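Local coordinates for protein sugar phosphate isomerase/epimerase (Parabacteroides distasonis, PDB 3L23) that binds magnesium in a xylose isomerase-like TIM barrel and probably acts as a sugar phosphate isomerase or epimerase, at residues M259-K262 with Q263-A266. Residues are numbered along the deposited sequence; the frame is centred on the assembly and turned at random.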
loop_
_atom_site.group_PDB
_atom_site.type_symbol
_atom_site.label_atom_id
_atom_site.label_comp_id
_atom_site.label_asym_id
_atom_site.label_seq_id
_atom_site.Cartn_x
_atom_site.Cartn_y
_atom_site.Cartn_z
HETATM N N MSE A 259 6.197 3.244 -19.747
HETATM C CA MSE A 259 7.529 3.171 -19.145
HETATM C C MSE A 259 7.494 2.524 -17.775
HETATM O O MSE A 259 8.397 1.769 -17.422
HETATM C CB MSE A 259 8.188 4.580 -19.108
HETATM C CG MSE A 259 9.617 4.598 -18.708
HETATM SE SE MSE A 259 10.774 3.852 -20.094
HETATM C CE MSE A 259 11.673 2.564 -18.867
ATOM N N ILE A 260 6.473 2.848 -16.973
ATOM C CA ILE A 260 6.310 2.241 -15.658
ATOM C C ILE A 260 6.210 0.708 -15.779
ATOM O O ILE A 260 6.922 -0.005 -15.083
ATOM C CB ILE A 260 5.108 2.825 -14.910
ATOM C CG1 ILE A 260 5.458 4.227 -14.441
ATOM C CG2 ILE A 260 4.706 1.962 -13.721
ATOM C CD1 ILE A 260 4.256 5.017 -13.953
ATOM N N PHE A 261 5.359 0.210 -16.675
ATOM C CA PHE A 261 5.240 -1.253 -16.840
ATOM C C PHE A 261 6.486 -1.900 -17.444
ATOM O O PHE A 261 6.870 -2.993 -17.044
ATOM C CB PHE A 261 4.004 -1.634 -17.640
ATOM C CG PHE A 261 2.776 -1.713 -16.800
ATOM C CD1 PHE A 261 1.990 -0.551 -16.544
ATOM C CD2 PHE A 261 2.415 -2.916 -16.202
ATOM C CE1 PHE A 261 0.855 -0.615 -15.740
ATOM C CE2 PHE A 261 1.289 -2.975 -15.404
ATOM C CZ PHE A 261 0.516 -1.841 -15.171
ATOM N N LYS A 262 7.123 -1.225 -18.389
ATOM C CA LYS A 262 8.368 -1.728 -18.947
ATOM C C LYS A 262 9.370 -1.947 -17.824
ATOM O O LYS A 262 10.035 -3.011 -17.726
ATOM C CB LYS A 262 8.910 -0.736 -19.965
ATOM C CG LYS A 262 10.257 -1.116 -20.526
ATOM C CD LYS A 262 10.571 -0.333 -21.767
ATOM C CE LYS A 262 12.047 -0.327 -22.023
ATOM N NZ LYS A 262 12.323 0.221 -23.362
ATOM N N GLN A 263 9.487 -0.941 -16.967
ATOM C CA GLN A 263 10.439 -1.021 -15.883
ATOM C C GLN A 263 10.033 -2.087 -14.843
ATOM O O GLN A 263 10.890 -2.778 -14.302
ATOM C CB GLN A 263 10.653 0.359 -15.206
ATOM C CG GLN A 263 11.871 0.352 -14.298
ATOM C CD GLN A 263 13.177 0.149 -15.049
ATOM O OE1 GLN A 263 13.458 0.858 -16.052
ATOM N NE2 GLN A 263 13.982 -0.850 -14.620
HETATM N N MSE A 264 8.739 -2.201 -14.568
HETATM C CA MSE A 264 8.221 -3.189 -13.636
HETATM C C MSE A 264 8.650 -4.620 -14.063
HETATM O O MSE A 264 9.176 -5.402 -13.238
HETATM C CB MSE A 264 6.696 -3.074 -13.534
HETATM C CG MSE A 264 6.102 -3.904 -12.407
HETATM SE SE MSE A 264 4.164 -3.944 -12.522
HETATM C CE MSE A 264 4.041 -5.271 -13.832
ATOM N N TYR A 265 8.483 -4.925 -15.356
ATOM C CA TYR A 265 8.824 -6.227 -15.939
ATOM C C TYR A 265 10.338 -6.435 -15.972
ATOM O O TYR A 265 10.791 -7.509 -15.609
ATOM C CB TYR A 265 8.180 -6.399 -17.325
ATOM C CG TYR A 265 6.692 -6.522 -17.264
ATOM C CD1 TYR A 265 6.072 -7.436 -16.417
ATOM C CD2 TYR A 265 5.878 -5.684 -18.012
ATOM C CE1 TYR A 265 4.681 -7.497 -16.334
ATOM C CE2 TYR A 265 4.526 -5.763 -17.934
ATOM C CZ TYR A 265 3.914 -6.646 -17.090
ATOM O OH TYR A 265 2.519 -6.670 -17.047
ATOM N N ALA A 266 11.113 -5.413 -16.349
ATOM C CA ALA A 266 12.574 -5.485 -16.311
ATOM C C ALA A 266 13.073 -5.835 -14.892
ATOM O O ALA A 266 14.013 -6.611 -14.703
ATOM C CB ALA A 266 13.204 -4.171 -16.761
#
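The carbonyl oxygen of I260 takes the backbone N-H of M264 at 2.9 Å, N to O, with an N-H...O angle of 153°. These two turns belong to helix 257-267, the helix of the beta-alpha-beta unit that joins strands 238-243 and 272-274 of the TIM barrel; the carbonyls of M259, F261 and K262 likewise accept from the N-H groups of Q263, Y265 and A266. CD2 of the Y265 ring also approaches the F261 oxygen, to 3.0 Å. On the barrel side, F261 and M264 run alongside each other in a Met-aromatic contact, the selenium of M264 (a selenomethionine) 4.8 Å from the ring centroid and well off the ring normal. The M264 chain runs extended to SE and then bends (chi3 81°), which brings its CE to 3.7 Å from CD2 of F261. Y265 slants across the F261 side chain, its OH hydrogen-bonded to the backbone N of K303 at the chain's C-terminus; Y272 meets F261 edge-to-face. On another flank of the helix, Q263 is held at both ends of its amide: NE2 donates to OD1 of N267, while OE1 accepts from NE2 of Q232 on helix 227-233. The M259 methyl CE rests 3.7 Å from that OE1.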